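Local structure of alpha-1,3-glucanase (Paenibacillus glycanilyticus, 6K0P) at residues A[374-379]-A[398-403]; A[435-440]-A[480-485]. The protein hydrolyses alpha-1,3-glucan as a family 87 glycoside hydrolase, its catalytic domain binding nigerose at several places. The protein carries 1 engineered substitution. One frame throughout, in Å; residues are numbered along the deposited sequence.

Interaction 1: residues A[374-379]-A[398-403]; sequences KYTNLT and LFQNLY
Residues 374-379 and 398-403 run side by side in the same direction, in register from K374-L398 to T379-Y403, the axes of 374-376 and 398-400 nearly parallel and 4.7 Å apart. They are successive rungs of the right-handed parallel beta-helix expected of a pectate-lyase-like domain, and both bend at an asparagine, N377 and N401, whose positive phi and psi turn the chain from one face of the helix to the next. Up to the bend Y375 N, Q400 N and N377 N donate to L398 O, Y375 O and Q400 O; beyond it Y403 N donates to L378 O at 2.9 Å. The bond at the corner is longer and more bent, L378 N to N401 O at 3.2 Å. A side-chain rung spans the two corners. N401 ND2 gives N377 OD1 a nearly straight 2.7 Å hydrogen bond (172°), on a lone pair in the plane of that amide, while the amide planes themselves stand 78° apart. A chi1 of -170° turns N401 CG away from its own N and brings ND2 across to OD1; N377 ND2 goes on to D345 and N401 OD1 to G14 N, so both amides are fixed at each end. On the face carrying Y375, L378, F399 and L402, L378 and L402 pack on F389, F399 on V391 and L359, and Y375 on L359. F399 lies alongside Y375 and points the same way, the two rings oblique with centroids 4.9 Å apart; Y375 OH bonds to A358 O. L402 CD2 meets L378 CB at 4.1 Å. T379 and Y403 lie on the other face of the sheet, where T379 OG1 bonds to A15 N and T379 CG2 sits at the ring edge of Y403, 4.0 Å from CD2.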
loop_
_atom_site.group_PDB
_atom_site.type_symbol
_atom_site.label_atom_id
_atom_site.label_comp_id
_atom_site.label_asym_id
_atom_site.label_seq_id
_atom_site.Cartn_x
_atom_site.Cartn_y
_atom_site.Cartn_z
ATOM N N LYS A 374 -3.677 -4.542 -16.167
ATOM C CA LYS A 374 -2.593 -3.572 -16.265
ATOM C C LYS A 374 -2.556 -2.802 -14.956
ATOM O O LYS A 374 -3.474 -2.028 -14.659
ATOM C CB LYS A 374 -2.789 -2.641 -17.464
ATOM C CG LYS A 374 -2.679 -3.377 -18.808
ATOM C CD LYS A 374 -2.905 -2.434 -19.976
ATOM C CE LYS A 374 -2.836 -3.178 -21.304
ATOM N NZ LYS A 374 -1.517 -3.848 -21.514
ATOM N N TYR A 375 -1.510 -3.043 -14.168
ATOM C CA TYR A 375 -1.267 -2.370 -12.893
ATOM C C TYR A 375 -0.112 -1.417 -13.190
ATOM O O TYR A 375 1.043 -1.840 -13.277
ATOM C CB TYR A 375 -0.864 -3.397 -11.838
ATOM C CG TYR A 375 -1.982 -4.220 -11.207
ATOM C CD1 TYR A 375 -2.897 -4.939 -11.981
ATOM C CD2 TYR A 375 -2.087 -4.326 -9.826
ATOM C CE1 TYR A 375 -3.901 -5.704 -11.385
ATOM C CE2 TYR A 375 -3.079 -5.098 -9.231
ATOM C CZ TYR A 375 -3.987 -5.779 -10.010
ATOM O OH TYR A 375 -4.973 -6.536 -9.415
ATOM N N THR A 376 -0.418 -0.134 -13.377
ATOM C CA THR A 376 0.541 0.813 -13.935
ATOM C C THR A 376 0.630 2.065 -13.076
ATOM O O THR A 376 -0.373 2.520 -12.517
ATOM C CB THR A 376 0.171 1.215 -15.372
ATOM O OG1 THR A 376 -1.157 1.760 -15.395
ATOM C CG2 THR A 376 0.225 0.002 -16.305
ATOM N N ASN A 377 1.838 2.624 -12.979
ATOM C CA ASN A 377 2.048 3.897 -12.294
ATOM C C ASN A 377 1.519 3.826 -10.863
ATOM O O ASN A 377 0.687 4.626 -10.438
ATOM C CB ASN A 377 1.414 5.057 -13.076
ATOM C CG ASN A 377 1.837 5.081 -14.536
ATOM O OD1 ASN A 377 3.027 5.091 -14.843
ATOM N ND2 ASN A 377 0.864 5.079 -15.440
ATOM N N LEU A 378 2.016 2.844 -10.118
ATOM C CA LEU A 378 1.513 2.570 -8.779
ATOM C C LEU A 378 2.602 2.813 -7.746
ATOM O O LEU A 378 3.768 2.450 -7.958
ATOM C CB LEU A 378 1.029 1.124 -8.661
ATOM C CG LEU A 378 -0.089 0.678 -9.607
ATOM C CD1 LEU A 378 -0.494 -0.765 -9.293
ATOM C CD2 LEU A 378 -1.304 1.603 -9.500
ATOM N N THR A 379 2.219 3.415 -6.622
ATOM C CA THR A 379 3.114 3.600 -5.491
ATOM C C THR A 379 2.515 2.901 -4.282
ATOM O O THR A 379 1.319 3.043 -4.008
ATOM C CB THR A 379 3.299 5.088 -5.203
ATOM O OG1 THR A 379 4.028 5.677 -6.288
ATOM C CG2 THR A 379 4.043 5.308 -3.883
ATOM N N LEU A 398 0.382 -7.202 -16.585
ATOM C CA LEU A 398 1.473 -6.238 -16.624
ATOM C C LEU A 398 1.477 -5.410 -15.345
ATOM O O LEU A 398 0.430 -4.916 -14.920
ATOM C CB LEU A 398 1.299 -5.311 -17.825
ATOM C CG LEU A 398 2.293 -4.157 -17.954
ATOM C CD1 LEU A 398 3.727 -4.656 -18.192
ATOM C CD2 LEU A 398 1.838 -3.241 -19.086
ATOM N N PHE A 399 2.660 -5.260 -14.744
ATOM C CA PHE A 399 2.892 -4.389 -13.596
ATOM C C PHE A 399 4.023 -3.460 -14.016
ATOM O O PHE A 399 5.168 -3.905 -14.158
ATOM C CB PHE A 399 3.283 -5.224 -12.377
ATOM C CG PHE A 399 2.234 -6.236 -11.980
ATOM C CD1 PHE A 399 2.104 -7.431 -12.663
ATOM C CD2 PHE A 399 1.371 -5.976 -10.916
ATOM C CE1 PHE A 399 1.132 -8.356 -12.304
ATOM C CE2 PHE A 399 0.397 -6.902 -10.551
ATOM C CZ PHE A 399 0.279 -8.091 -11.244
ATOM N N GLN A 400 3.709 -2.182 -14.240
ATOM C CA GLN A 400 4.627 -1.289 -14.933
ATOM C C GLN A 400 4.714 0.056 -14.231
ATOM O O GLN A 400 3.690 0.633 -13.850
ATOM C CB GLN A 400 4.152 -1.084 -16.368
ATOM C CG GLN A 400 5.075 -0.253 -17.231
ATOM C CD GLN A 400 4.584 -0.224 -18.666
ATOM O OE1 GLN A 400 3.509 0.305 -18.955
ATOM N NE2 GLN A 400 5.349 -0.830 -19.565
ATOM N N ASN A 401 5.940 0.560 -14.085
ATOM C CA ASN A 401 6.233 1.838 -13.431
ATOM C C ASN A 401 5.732 1.852 -11.983
ATOM O O ASN A 401 4.779 2.545 -11.620
ATOM C CB ASN A 401 5.735 3.050 -14.224
ATOM C CG ASN A 401 6.273 4.341 -13.653
ATOM O OD1 ASN A 401 7.373 4.356 -13.110
ATOM N ND2 ASN A 401 5.510 5.419 -13.750
ATOM N N LEU A 402 6.433 1.078 -11.162
ATOM C CA LEU A 402 6.067 0.862 -9.767
ATOM C C LEU A 402 7.087 1.513 -8.849
ATOM O O LEU A 402 8.288 1.520 -9.141
ATOM C CB LEU A 402 6.045 -0.631 -9.436
ATOM C CG LEU A 402 5.319 -1.560 -10.399
ATOM C CD1 LEU A 402 5.500 -3.015 -9.951
ATOM C CD2 LEU A 402 3.843 -1.169 -10.459
ATOM N N TYR A 403 6.609 2.031 -7.719
ATOM C CA TYR A 403 7.485 2.418 -6.622
ATOM C C TYR A 403 6.995 1.710 -5.369
ATOM O O TYR A 403 5.822 1.839 -4.999
ATOM C CB TYR A 403 7.484 3.934 -6.393
ATOM C CG TYR A 403 8.424 4.302 -5.267
ATOM C CD1 TYR A 403 9.801 4.278 -5.457
ATOM C CD2 TYR A 403 7.943 4.616 -4.006
ATOM C CE1 TYR A 403 10.675 4.586 -4.426
ATOM C CE2 TYR A 403 8.811 4.931 -2.965
ATOM C CZ TYR A 403 10.172 4.911 -3.185
ATOM O OH TYR A 403 11.041 5.219 -2.162
#

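Interaction 2: residues A[435-440]-A[480-485]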
loop_
_atom_site.group_PDB
_atom_site.type_symbol
_atom_site.label_atom_id
_atom_site.label_comp_id
_atom_site.label_asym_id
_atom_site.label_seq_id
_atom_site.Cartn_x
_atom_site.Cartn_y
_atom_site.Cartn_z
ATOM N N ASP A 435 7.844 -4.379 -15.167
ATOM C CA ASP A 435 8.628 -3.540 -16.073
ATOM C C ASP A 435 8.718 -2.128 -15.515
ATOM O O ASP A 435 7.754 -1.363 -15.600
ATOM C CB ASP A 435 7.997 -3.519 -17.464
ATOM C CG ASP A 435 8.683 -2.539 -18.411
ATOM O OD1 ASP A 435 9.837 -2.138 -18.159
ATOM O OD2 ASP A 435 8.048 -2.160 -19.413
ATOM N N GLY A 436 9.881 -1.779 -14.972
ATOM C CA GLY A 436 10.067 -0.445 -14.439
ATOM C C GLY A 436 9.630 -0.364 -12.995
ATOM O O GLY A 436 8.450 -0.151 -12.712
ATOM N N ALA A 437 10.553 -0.568 -12.067
ATOM C CA ALA A 437 10.186 -0.552 -10.661
ATOM C C ALA A 437 11.369 -0.077 -9.838
ATOM O O ALA A 437 12.515 -0.422 -10.129
ATOM C CB ALA A 437 9.751 -1.947 -10.188
ATOM N N THR A 438 11.091 0.731 -8.824
ATOM C CA THR A 438 12.088 1.081 -7.823
ATOM C C THR A 438 11.582 0.571 -6.490
ATOM O O THR A 438 10.432 0.835 -6.127
ATOM C CB THR A 438 12.324 2.592 -7.773
ATOM O OG1 THR A 438 12.777 3.024 -9.066
ATOM C CG2 THR A 438 13.376 2.937 -6.723
ATOM N N LEU A 439 12.420 -0.190 -5.785
ATOM C CA LEU A 439 12.048 -0.801 -4.511
ATOM C C LEU A 439 13.092 -0.383 -3.486
ATOM O O LEU A 439 14.257 -0.792 -3.580
ATOM C CB LEU A 439 11.980 -2.324 -4.618
ATOM C CG LEU A 439 11.016 -2.872 -5.672
ATOM C CD1 LEU A 439 11.196 -4.379 -5.811
ATOM C CD2 LEU A 439 9.565 -2.540 -5.338
ATOM N N ASP A 440 12.679 0.429 -2.509
ATOM C CA ASP A 440 13.587 0.992 -1.514
ATOM C C ASP A 440 13.309 0.354 -0.164
ATOM O O ASP A 440 12.188 0.432 0.345
ATOM C CB ASP A 440 13.391 2.503 -1.388
ATOM C CG ASP A 440 13.877 3.269 -2.600
ATOM O OD1 ASP A 440 14.568 2.663 -3.446
ATOM O OD2 ASP A 440 13.570 4.482 -2.695
ATOM N N LYS A 480 12.036 -6.683 -15.465
ATOM C CA LYS A 480 12.963 -5.839 -16.200
ATOM C C LYS A 480 12.884 -4.395 -15.736
ATOM O O LYS A 480 11.826 -3.913 -15.319
ATOM C CB LYS A 480 12.756 -5.949 -17.716
ATOM C CG LYS A 480 11.384 -5.569 -18.224
ATOM C CD LYS A 480 11.340 -5.700 -19.750
ATOM C CE LYS A 480 9.941 -5.508 -20.302
ATOM N NZ LYS A 480 9.924 -5.606 -21.802
ATOM N N ASN A 481 14.033 -3.715 -15.811
ATOM C CA ASN A 481 14.144 -2.282 -15.527
ATOM C C ASN A 481 13.797 -1.968 -14.069
ATOM O O ASN A 481 12.902 -1.179 -13.764
ATOM C CB ASN A 481 13.311 -1.465 -16.520
ATOM C CG ASN A 481 13.683 -1.775 -17.954
ATOM O OD1 ASN A 481 14.854 -1.721 -18.314
ATOM N ND2 ASN A 481 12.696 -2.133 -18.770
ATOM N N VAL A 482 14.532 -2.599 -13.160
ATOM C CA VAL A 482 14.244 -2.513 -11.733
ATOM C C VAL A 482 15.473 -2.008 -10.997
ATOM O O VAL A 482 16.582 -2.512 -11.204
ATOM C CB VAL A 482 13.798 -3.868 -11.158
ATOM C CG1 VAL A 482 13.523 -3.728 -9.648
ATOM C CG2 VAL A 482 12.565 -4.369 -11.865
ATOM N N ASP A 483 15.270 -1.039 -10.117
ATOM C CA ASP A 483 16.303 -0.592 -9.196
ATOM C C ASP A 483 15.891 -0.990 -7.787
ATOM O O ASP A 483 14.810 -0.608 -7.320
ATOM C CB ASP A 483 16.507 0.914 -9.302
ATOM C CG ASP A 483 17.064 1.311 -10.642
ATOM O OD1 ASP A 483 18.082 0.721 -11.044
ATOM O OD2 ASP A 483 16.467 2.175 -11.313
ATOM N N ILE A 484 16.748 -1.752 -7.117
ATOM C CA ILE A 484 16.489 -2.251 -5.770
ATOM C C ILE A 484 17.527 -1.608 -4.863
ATOM O O ILE A 484 18.727 -1.914 -4.954
ATOM C CB ILE A 484 16.552 -3.781 -5.707
ATOM C CG1 ILE A 484 15.399 -4.376 -6.522
ATOM C CG2 ILE A 484 16.501 -4.259 -4.267
ATOM C CD1 ILE A 484 15.521 -5.872 -6.784
ATOM N N ASN A 485 17.082 -0.700 -4.005
ATOM C CA ASN A 485 17.986 0.097 -3.186
ATOM C C ASN A 485 17.856 -0.321 -1.733
ATOM O O ASN A 485 16.750 -0.307 -1.183
ATOM C CB ASN A 485 17.660 1.581 -3.332
ATOM C CG ASN A 485 17.837 2.063 -4.748
ATOM O OD1 ASN A 485 18.897 1.872 -5.349
ATOM N ND2 ASN A 485 16.796 2.673 -5.300
HETATM O O HOH W 1 15.338 4.217 -9.745
#
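With CG of D435 anti to the backbone N (chi1 174°) and CG of N481 beside its own (chi1 -55°), carboxylate and amide lie side by side at a corner of the parallel beta-helix, and N481 ND2 donates to D435 OD1 at 2.9 Å. The bond is nearly straight at the hydrogen and stays in the amide plane, but meets OD1 on its syn side from 29° out of the carboxylate plane. The other oxygen, OD2, takes Q400 NE2 from the preceding rung, while N481 OD1 accepts from N511 on the following one. At the other end D440 and its in-register partner N485 make a similar carboxylate-amide bond: N485 ND2 reaches D440 OD1 on the syn side at 2.9 Å. D440 OD2 is held by the Y403 hydroxyl of the preceding coil, and N485 OD1 accepts from N515 ND2. K480 extends its chain past D435, CE coming 3.7 Å from D435 CG, although NZ stays 4.6 Å from OD2, beyond salt-bridge range. Beneath these polar groups the backbones are parallel and in register, with bonds from G436 N to K480 O and A437 N to N481 O at the bend, then D483 N to A437 O, L439 N to D483 O and N485 N to L439 O. G436 and N481 turn the corner with positive phi. A437, V482, L439 and I484 fill the interior face, A437 CB and V482 CG2 touching at 4.1 Å. On the outer face T438 and D483 share R13, which hydrogen-bonds T438 OG1 and forms a salt bridge with D483 OD2, while D483 OD1 accepts from N513. A water also joins the pair: it lies 2.9 Å from T438 OG1 and donates to D483 OD2 at 2.8 Å.

Overall arrangement
Interactions 1 and 2 come in series along the chain, both in the pectate-lyase-like part of the catalytic domain, and their centres lie 11 Å apart on the same beta-helix. Strands 374-383, 397-407, 437-446 and 475-485 are consecutive neighbours, so residues 398-403 and 435-440 form the shared middle step. There L402 N meets G436 O at 2.8 Å, and Y403 OH reaches over to D440 OD2 at 2.7 Å, both probable hydrogen bonds. The corners at 377, 401, 436 and 481 line up, three of them asparagine and one glycine. Residues 13-15, near the chain's modelled start, run along this outer side and touch both contacts, tying the N-terminal segment to the beta-helix.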